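Local coordinates for protein polyprenyl synthetase (Nonlabens dokdonensis, PDB 6KD7) that probably makes geranylgeranyl pyrophosphate as a magnesium-dependent prenyltransferase of the FPP/GGPP synthase family, at residues T235-K240 / V276-S281; D209-A214 / A286-I291; E151-D154 / P159-L162. All blocks are in the same frame, centred on the assembly; numbering follows the deposited sequence.

How the contacts relate
The three contacts adjoin one another in the helical fold, contact 3 at the surface, and helix 236-241 of contact 1 touches both of the others. Contacts 1 and 2 have centres about 9 Å apart and touch each other: Leu237 CD2 lies 3.5 Å from Ala214 CB, and Tyr236 N sits 3.3 Å from Asp210 OD2, probably hydrogen-bonded. Helix 264-281 of contact 1 is followed in the chain by helix 283-303 of contact 2. Tyr161 of contact 3 packs with CB 3.3 Å from Leu239 CD1 and also reaches Asp210 of contact 2, probably by a hydrogen bond. The side chains of Leu237 and Tyr211 are each about 12 Å from a bound magnesium ion, and that of Tyr211 is about 14 Å from the pyrophosphate.

Contact 1 of 3, residues T235-K240 / V276-S281; sequences TYLYLK and VFFEQS
The ring of Phe278 presents one face to Leu237, whose CG sits 3.5 Å above the ring plane, displaced toward the rim on the CD2 side. This is a CH-pi contact, with Leu237 CG 3.9 Å from the ring centroid, and the two side chains cross at about a right angle. The Leu237 CD2 methyl lies farther out, past the rim, 3.7 Å from Phe278 CD2. Tyr238 arrives obliquely at the far end of the ring, bringing its backbone rather than its own ring: its CA is 3.7 Å from Phe278 CE1, with CB a little farther off at 4.1 Å. The phenol of Tyr238 leads away and stacks on Phe255 instead.

Phe278 reaches across because its CG stands opposite the carbonyl carbon (chi1 -75°), on the side of helix 264-281 that faces helix 236-241. Leu237 in turn is wedged between neighbours, touching Ala214 and Phe215 of helix 188-215 and Thr287 of helix 283-303. The contact thus ties the short helix 236-241 to the C-terminal part of helix 264-281. An alanine in place of Phe278 is likely to open a gap between the two helices, leaving Leu237 CG without the ring face it rests on and Tyr238 without its partner at the ring's far end.

No hydrogen bond joins the two segments. With all three touching residues buried, cohesion here rests on dispersion and shape, with one CH-pi contact among otherwise undirected apolar packing.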
loop_
_atom_site.group_PDB
_atom_site.type_symbol
_atom_site.label_atom_id
_atom_site.label_comp_id
_atom_site.label_asym_id
_atom_site.label_seq_id
_atom_site.Cartn_x
_atom_site.Cartn_y
_atom_site.Cartn_z
ATOM N N THR A 235 8.249 -5.996 -30.505
ATOM C CA THR A 235 9.599 -6.031 -31.116
ATOM C C THR A 235 9.481 -6.483 -32.569
ATOM O O THR A 235 8.364 -6.773 -33.024
ATOM C CB THR A 235 10.545 -6.925 -30.331
ATOM O OG1 THR A 235 10.126 -8.275 -30.490
ATOM C CG2 THR A 235 10.654 -6.560 -28.870
ATOM N N TYR A 236 10.603 -6.532 -33.276
ATOM C CA TYR A 236 10.579 -6.836 -34.726
ATOM C C TYR A 236 9.921 -8.198 -34.929
ATOM O O TYR A 236 9.157 -8.350 -35.861
ATOM C CB TYR A 236 11.998 -6.808 -35.294
ATOM C CG TYR A 236 12.074 -6.770 -36.795
ATOM C CD1 TYR A 236 12.048 -5.571 -37.480
ATOM C CD2 TYR A 236 12.177 -7.934 -37.530
ATOM C CE1 TYR A 236 12.114 -5.525 -38.859
ATOM C CE2 TYR A 236 12.255 -7.908 -38.908
ATOM C CZ TYR A 236 12.219 -6.700 -39.574
ATOM O OH TYR A 236 12.288 -6.684 -40.928
ATOM N N LEU A 237 10.186 -9.119 -34.014
ATOM C CA LEU A 237 9.645 -10.493 -34.074
ATOM C C LEU A 237 8.111 -10.425 -34.061
ATOM O O LEU A 237 7.506 -11.025 -34.932
ATOM C CB LEU A 237 10.187 -11.168 -32.813
ATOM C CG LEU A 237 10.250 -12.686 -32.785
ATOM C CD1 LEU A 237 10.728 -13.239 -34.109
ATOM C CD2 LEU A 237 11.145 -13.142 -31.654
ATOM N N TYR A 238 7.515 -9.656 -33.153
ATOM C CA TYR A 238 6.035 -9.523 -33.105
ATOM C C TYR A 238 5.490 -8.745 -34.306
ATOM O O TYR A 238 4.535 -9.199 -34.910
ATOM C CB TYR A 238 5.596 -8.840 -31.812
ATOM C CG TYR A 238 4.147 -8.430 -31.760
ATOM C CD1 TYR A 238 3.746 -7.181 -32.188
ATOM C CD2 TYR A 238 3.178 -9.284 -31.267
ATOM C CE1 TYR A 238 2.422 -6.789 -32.134
ATOM C CE2 TYR A 238 1.849 -8.912 -31.210
ATOM C CZ TYR A 238 1.470 -7.658 -31.645
ATOM O OH TYR A 238 0.171 -7.270 -31.597
ATOM N N LEU A 239 6.144 -7.646 -34.670
ATOM C CA LEU A 239 5.657 -6.760 -35.756
ATOM C C LEU A 239 5.582 -7.525 -37.081
ATOM O O LEU A 239 4.650 -7.291 -37.821
ATOM C CB LEU A 239 6.573 -5.538 -35.854
ATOM C CG LEU A 239 6.491 -4.562 -34.684
ATOM C CD1 LEU A 239 7.499 -3.443 -34.844
ATOM C CD2 LEU A 239 5.096 -3.993 -34.548
ATOM N N LYS A 240 6.533 -8.411 -37.343
ATOM C CA LYS A 240 6.580 -9.203 -38.600
ATOM C C LYS A 240 5.563 -10.349 -38.507
ATOM O O LYS A 240 4.892 -10.614 -39.496
ATOM C CB LYS A 240 7.989 -9.749 -38.855
ATOM C CG LYS A 240 9.048 -8.706 -39.148
ATOM C CD LYS A 240 8.701 -7.767 -40.282
ATOM C CE LYS A 240 8.899 -8.387 -41.645
ATOM N NZ LYS A 240 8.422 -7.443 -42.682
ATOM N N VAL A 276 5.475 -20.321 -30.881
ATOM C CA VAL A 276 5.014 -21.157 -32.026
ATOM C C VAL A 276 4.406 -20.252 -33.091
ATOM O O VAL A 276 4.691 -20.498 -34.286
ATOM C CB VAL A 276 4.053 -22.275 -31.576
ATOM C CG1 VAL A 276 3.444 -22.976 -32.781
ATOM C CG2 VAL A 276 4.759 -23.256 -30.636
ATOM N N PHE A 277 3.617 -19.250 -32.719
ATOM C CA PHE A 277 3.044 -18.305 -33.721
ATOM C C PHE A 277 4.162 -17.547 -34.449
ATOM O O PHE A 277 4.055 -17.267 -35.647
ATOM C CB PHE A 277 2.083 -17.301 -33.081
ATOM C CG PHE A 277 0.711 -17.862 -32.823
ATOM C CD1 PHE A 277 -0.028 -18.418 -33.858
ATOM C CD2 PHE A 277 0.169 -17.866 -31.546
ATOM C CE1 PHE A 277 -1.280 -18.958 -33.613
ATOM C CE2 PHE A 277 -1.089 -18.400 -31.307
ATOM C CZ PHE A 277 -1.809 -18.937 -32.340
ATOM N N PHE A 278 5.216 -17.192 -33.731
ATOM C CA PHE A 278 6.368 -16.470 -34.326
ATOM C C PHE A 278 6.944 -17.336 -35.466
ATOM O O PHE A 278 7.080 -16.764 -36.550
ATOM C CB PHE A 278 7.402 -16.095 -33.261
ATOM C CG PHE A 278 7.035 -14.936 -32.366
ATOM C CD1 PHE A 278 6.026 -14.053 -32.696
ATOM C CD2 PHE A 278 7.780 -14.686 -31.223
ATOM C CE1 PHE A 278 5.733 -12.975 -31.875
ATOM C CE2 PHE A 278 7.509 -13.598 -30.416
ATOM C CZ PHE A 278 6.480 -12.746 -30.745
ATOM N N GLU A 279 7.201 -18.637 -35.232
ATOM C CA GLU A 279 7.720 -19.593 -36.262
ATOM C C GLU A 279 6.680 -19.677 -37.377
ATOM O O GLU A 279 6.958 -19.175 -38.503
ATOM C CB GLU A 279 8.052 -20.980 -35.705
ATOM C CG GLU A 279 8.465 -20.932 -34.258
ATOM C CD GLU A 279 9.128 -22.155 -33.661
ATOM O OE1 GLU A 279 10.233 -22.480 -34.110
ATOM O OE2 GLU A 279 8.563 -22.731 -32.691
ATOM N N GLN A 280 5.488 -20.183 -37.064
ATOM C CA GLN A 280 4.489 -20.535 -38.100
ATOM C C GLN A 280 4.122 -19.292 -38.905
ATOM O O GLN A 280 3.862 -19.449 -40.068
ATOM C CB GLN A 280 3.253 -21.198 -37.493
ATOM C CG GLN A 280 3.540 -22.561 -36.872
ATOM C CD GLN A 280 2.288 -23.178 -36.289
ATOM O OE1 GLN A 280 1.255 -22.521 -36.148
ATOM N NE2 GLN A 280 2.374 -24.452 -35.938
ATOM N N SER A 281 4.119 -18.088 -38.350
ATOM C CA SER A 281 3.690 -16.889 -39.110
ATOM C C SER A 281 4.714 -16.508 -40.181
ATOM O O SER A 281 4.341 -15.741 -41.071
ATOM C CB SER A 281 3.468 -15.716 -38.194
ATOM O OG SER A 281 4.663 -15.387 -37.511
#

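Contact 2 of 3, residues D209-A214 / A286-I291; sequences DDYLDA and ATLDAI
Tyr211 extends toward helix 283-303 with CG anti to its backbone nitrogen (chi1 179°), and Leu288 meets it with CG turned opposite the carbonyl carbon (chi1 -68°). Leu288 then divides over the phenol. Its CD2 methyl sits over one face, 3.6 Å from the Tyr211 ring centroid in a CH-pi contact, nearest to CE2 at 3.5 Å. The other methyl carries on toward the phenol end, with CD1 3.9 Å from Tyr211 OH, a packing distance and nothing more.

Thr287 comes from another direction. Its CG2 methyl lies at the ring edge, near the plane, and is 3.9 Å from Tyr211 CB. Its hydroxyl is spent within its own helix, hydrogen-bonded to the carbonyl of Gly283, so that the methyl is what Thr287 offers across the contact. One turn farther along, Ile291 adds CD1, which is 4.1 Å from Tyr211 CB.

The two helical segments run roughly antiparallel, at 146° between their directions, with axes 10.1 Å apart at closest approach. Within helix 188-215 the Tyr211 ring also meets that of Phe215. Tyr211 is one of the variable positions of the sequence Asp209-Asp210-Tyr211-Leu212-Asp213, the second aspartate-rich motif of this family. Asp209 and Asp213 both make salt bridges to Lys223 instead of joining this packing.

The contact across the segments is accordingly apolar, with no hydrogen bond between them. The same helix can hold a carboxylate cluster while its Tyr211 side packs against methyl groups on the ring and on CB.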
loop_
_atom_site.group_PDB
_atom_site.type_symbol
_atom_site.label_atom_id
_atom_site.label_comp_id
_atom_site.label_asym_id
_atom_site.label_seq_id
_atom_site.Cartn_x
_atom_site.Cartn_y
_atom_site.Cartn_z
ATOM N N ASP A 209 19.132 -9.411 -30.577
ATOM C CA ASP A 209 18.636 -9.420 -29.184
ATOM C C ASP A 209 17.104 -9.671 -29.214
ATOM O O ASP A 209 16.619 -10.519 -28.471
ATOM C CB ASP A 209 19.114 -8.155 -28.485
ATOM C CG ASP A 209 18.474 -8.017 -27.118
ATOM O OD1 ASP A 209 17.329 -7.491 -27.048
ATOM O OD2 ASP A 209 19.091 -8.484 -26.133
ATOM N N ASP A 210 16.356 -9.054 -30.128
ATOM C CA ASP A 210 14.903 -9.282 -30.236
ATOM C C ASP A 210 14.678 -10.780 -30.464
ATOM O O ASP A 210 13.753 -11.315 -29.890
ATOM C CB ASP A 210 14.283 -8.459 -31.363
ATOM C CG ASP A 210 14.144 -6.974 -31.083
ATOM O OD1 ASP A 210 14.547 -6.534 -29.969
ATOM O OD2 ASP A 210 13.588 -6.284 -31.961
ATOM N N TYR A 211 15.487 -11.415 -31.318
ATOM C CA TYR A 211 15.300 -12.818 -31.734
ATOM C C TYR A 211 15.580 -13.738 -30.549
ATOM O O TYR A 211 14.800 -14.677 -30.282
ATOM C CB TYR A 211 16.203 -13.177 -32.920
ATOM C CG TYR A 211 16.042 -14.608 -33.358
ATOM C CD1 TYR A 211 16.777 -15.618 -32.765
ATOM C CD2 TYR A 211 15.072 -14.944 -34.282
ATOM C CE1 TYR A 211 16.585 -16.935 -33.128
ATOM C CE2 TYR A 211 14.866 -16.256 -34.662
ATOM C CZ TYR A 211 15.631 -17.245 -34.080
ATOM O OH TYR A 211 15.409 -18.525 -34.458
ATOM N N LEU A 212 16.684 -13.495 -29.868
ATOM C CA LEU A 212 17.198 -14.373 -28.798
ATOM C C LEU A 212 16.349 -14.182 -27.539
ATOM O O LEU A 212 16.354 -15.081 -26.696
ATOM C CB LEU A 212 18.684 -14.088 -28.530
ATOM C CG LEU A 212 19.665 -14.547 -29.627
ATOM C CD1 LEU A 212 21.098 -14.184 -29.260
ATOM C CD2 LEU A 212 19.571 -16.051 -29.906
ATOM N N ASP A 213 15.683 -13.047 -27.379
ATOM C CA ASP A 213 14.796 -12.850 -26.202
ATOM C C ASP A 213 13.732 -13.969 -26.214
ATOM O O ASP A 213 13.500 -14.514 -25.181
ATOM C CB ASP A 213 14.158 -11.460 -26.202
ATOM C CG ASP A 213 13.401 -11.162 -24.922
ATOM O OD1 ASP A 213 12.217 -11.541 -24.824
ATOM O OD2 ASP A 213 14.034 -10.675 -24.013
ATOM N N ALA A 214 13.153 -14.288 -27.363
ATOM C CA ALA A 214 12.159 -15.363 -27.542
ATOM C C ALA A 214 12.842 -16.733 -27.655
ATOM O O ALA A 214 12.383 -17.663 -26.978
ATOM C CB ALA A 214 11.343 -15.094 -28.767
ATOM N N ALA A 286 11.637 -13.915 -40.818
ATOM C CA ALA A 286 11.744 -12.535 -41.326
ATOM C C ALA A 286 12.723 -11.756 -40.434
ATOM O O ALA A 286 13.424 -10.879 -40.977
ATOM C CB ALA A 286 10.397 -11.864 -41.429
ATOM N N THR A 287 12.827 -12.140 -39.162
ATOM C CA THR A 287 13.736 -11.513 -38.184
ATOM C C THR A 287 15.171 -11.952 -38.494
ATOM O O THR A 287 16.050 -11.087 -38.584
ATOM C CB THR A 287 13.299 -11.785 -36.736
ATOM O OG1 THR A 287 12.023 -11.162 -36.572
ATOM C CG2 THR A 287 14.283 -11.218 -35.741
ATOM N N LEU A 288 15.395 -13.242 -38.670
ATOM C CA LEU A 288 16.717 -13.768 -39.091
ATOM C C LEU A 288 17.121 -13.129 -40.425
ATOM O O LEU A 288 18.291 -12.768 -40.545
ATOM C CB LEU A 288 16.615 -15.280 -39.194
ATOM C CG LEU A 288 16.432 -15.988 -37.861
ATOM C CD1 LEU A 288 16.323 -17.482 -38.102
ATOM C CD2 LEU A 288 17.555 -15.687 -36.888
ATOM N N ASP A 289 16.190 -12.923 -41.353
ATOM C CA ASP A 289 16.507 -12.272 -42.648
ATOM C C ASP A 289 16.963 -10.828 -42.400
ATOM O O ASP A 289 17.937 -10.389 -43.022
ATOM C CB ASP A 289 15.337 -12.305 -43.640
ATOM C CG ASP A 289 15.047 -13.710 -44.159
ATOM O OD1 ASP A 289 15.864 -14.667 -43.873
ATOM O OD2 ASP A 289 13.956 -13.868 -44.755
ATOM N N ALA A 290 16.274 -10.093 -41.541
ATOM C CA ALA A 290 16.619 -8.680 -41.306
ATOM C C ALA A 290 18.000 -8.616 -40.633
ATOM O O ALA A 290 18.763 -7.704 -40.973
ATOM C CB ALA A 290 15.534 -8.007 -40.507
ATOM N N ILE A 291 18.332 -9.543 -39.735
ATOM C CA ILE A 291 19.661 -9.562 -39.056
ATOM C C ILE A 291 20.756 -9.797 -40.104
ATOM O O ILE A 291 21.822 -9.101 -40.065
ATOM C CB ILE A 291 19.704 -10.638 -37.979
ATOM C CG1 ILE A 291 18.752 -10.316 -36.824
ATOM C CG2 ILE A 291 21.113 -10.831 -37.468
ATOM C CD1 ILE A 291 18.460 -11.510 -35.964
#

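Contact 3 of 3, residues E151-D154 / P159-L162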
loop_
_atom_site.group_PDB
_atom_site.type_symbol
_atom_site.label_atom_id
_atom_site.label_comp_id
_atom_site.label_asym_id
_atom_site.label_seq_id
_atom_site.Cartn_x
_atom_site.Cartn_y
_atom_site.Cartn_z
ATOM N N GLU A 151 4.442 1.677 -25.944
ATOM C CA GLU A 151 3.730 0.833 -24.957
ATOM C C GLU A 151 2.222 1.069 -25.044
ATOM O O GLU A 151 1.491 0.150 -24.736
ATOM C CB GLU A 151 4.197 1.120 -23.534
ATOM C CG GLU A 151 5.620 0.701 -23.262
ATOM C CD GLU A 151 6.111 1.103 -21.886
ATOM O OE1 GLU A 151 5.305 1.581 -21.100
ATOM O OE2 GLU A 151 7.300 0.935 -21.620
ATOM N N THR A 152 1.785 2.285 -25.352
ATOM C CA THR A 152 0.332 2.587 -25.356
ATOM C C THR A 152 -0.179 2.777 -26.779
ATOM O O THR A 152 -1.231 3.368 -26.941
ATOM C CB THR A 152 0.027 3.777 -24.450
ATOM O OG1 THR A 152 0.788 4.859 -24.969
ATOM C CG2 THR A 152 0.395 3.517 -23.009
ATOM N N ARG A 153 0.571 2.314 -27.766
ATOM C CA ARG A 153 0.103 2.430 -29.161
ATOM C C ARG A 153 -0.254 1.036 -29.660
ATOM O O ARG A 153 0.467 0.099 -29.345
ATOM C CB ARG A 153 1.177 3.077 -30.032
ATOM C CG ARG A 153 1.249 4.584 -29.874
ATOM C CD ARG A 153 2.201 5.188 -30.874
ATOM N NE ARG A 153 1.892 4.774 -32.224
ATOM C CZ ARG A 153 2.742 4.855 -33.228
ATOM N NH1 ARG A 153 3.954 5.336 -33.030
ATOM N NH2 ARG A 153 2.384 4.452 -34.426
ATOM N N ASP A 154 -1.361 0.904 -30.379
ATOM C CA ASP A 154 -1.713 -0.426 -30.932
ATOM C C ASP A 154 -1.290 -0.436 -32.399
ATOM O O ASP A 154 -1.435 -1.469 -33.046
ATOM C CB ASP A 154 -3.213 -0.692 -30.797
ATOM C CG ASP A 154 -3.822 -0.108 -29.534
ATOM O OD1 ASP A 154 -3.497 -0.609 -28.442
ATOM O OD2 ASP A 154 -4.612 0.846 -29.656
ATOM N N PRO A 159 9.008 0.545 -39.830
ATOM C CA PRO A 159 9.867 1.719 -39.948
ATOM C C PRO A 159 9.989 2.482 -38.632
ATOM O O PRO A 159 11.085 2.902 -38.288
ATOM C CB PRO A 159 9.228 2.565 -41.055
ATOM C CG PRO A 159 8.481 1.536 -41.896
ATOM C CD PRO A 159 8.031 0.450 -40.924
ATOM N N GLU A 160 8.889 2.662 -37.917
ATOM C CA GLU A 160 8.934 3.403 -36.626
ATOM C C GLU A 160 9.738 2.591 -35.608
ATOM O O GLU A 160 10.538 3.171 -34.932
ATOM C CB GLU A 160 7.536 3.630 -36.074
ATOM C CG GLU A 160 6.739 4.688 -36.816
ATOM C CD GLU A 160 5.313 4.723 -36.280
ATOM O OE1 GLU A 160 4.664 3.668 -36.233
ATOM O OE2 GLU A 160 4.926 5.767 -35.785
ATOM N N TYR A 161 9.535 1.281 -35.542
ATOM C CA TYR A 161 10.327 0.386 -34.670
ATOM C C TYR A 161 11.831 0.500 -35.036
ATOM O O TYR A 161 12.658 0.594 -34.110
ATOM C CB TYR A 161 9.838 -1.068 -34.745
ATOM C CG TYR A 161 10.568 -1.958 -33.770
ATOM C CD1 TYR A 161 10.273 -1.904 -32.404
ATOM C CD2 TYR A 161 11.649 -2.740 -34.184
ATOM C CE1 TYR A 161 10.987 -2.669 -31.485
ATOM C CE2 TYR A 161 12.393 -3.481 -33.270
ATOM C CZ TYR A 161 12.053 -3.454 -31.921
ATOM O OH TYR A 161 12.800 -4.174 -31.043
ATOM N N LEU A 162 12.200 0.485 -36.330
ATOM C CA LEU A 162 13.650 0.476 -36.708
ATOM C C LEU A 162 14.275 1.823 -36.348
ATOM O O LEU A 162 15.394 1.849 -35.835
ATOM C CB LEU A 162 13.805 0.161 -38.195
ATOM C CG LEU A 162 13.407 -1.276 -38.555
ATOM C CD1 LEU A 162 13.356 -1.462 -40.075
ATOM C CD2 LEU A 162 14.338 -2.273 -37.892
#
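Arg153 holds the carboxylate of Glu160 end-on through both terminal nitrogens, one to each oxygen. NH1 gives a hydrogen bond of 3.0 Å to Glu160 OE2, close to the guanidinium plane, yet it reaches that oxygen from above the carboxylate plane. NH2 bonds to Glu160 OE1, also at 3.0 Å, on that oxygen's syn lone pair, tilted somewhat from the guanidinium plane. A third, weak bond runs from NH2 to Glu160 OE2 at 3.2 Å. The two flat groups are turned 58° against each other, so this salt bridge is a twisted version of the coplanar fork, and its two main bonds are each bent to 148°.

Behind the pair, the arginine chain bends at chi3 (53°) to bring its end round to Glu160, and the backbone carbonyl of Arg153 accepts a bond from Lys234. Glu160 OE1 has a further partner in the backbone N-H of Ser157, the residue just before helix 158-183; a glutamate accepting from the residue three places earlier, at the helix start, is one half of a capping box. Asp155 adds a long, weak ion pair to Arg153 NH2.

Glu160 therefore serves its own helix and the preceding loop together. Its negative charge near the helix N-terminus would probably be favourable, and the paired arginine would tend to keep it ionised, clasping the loop after helix 123-150 to the first turn of helix 158-183.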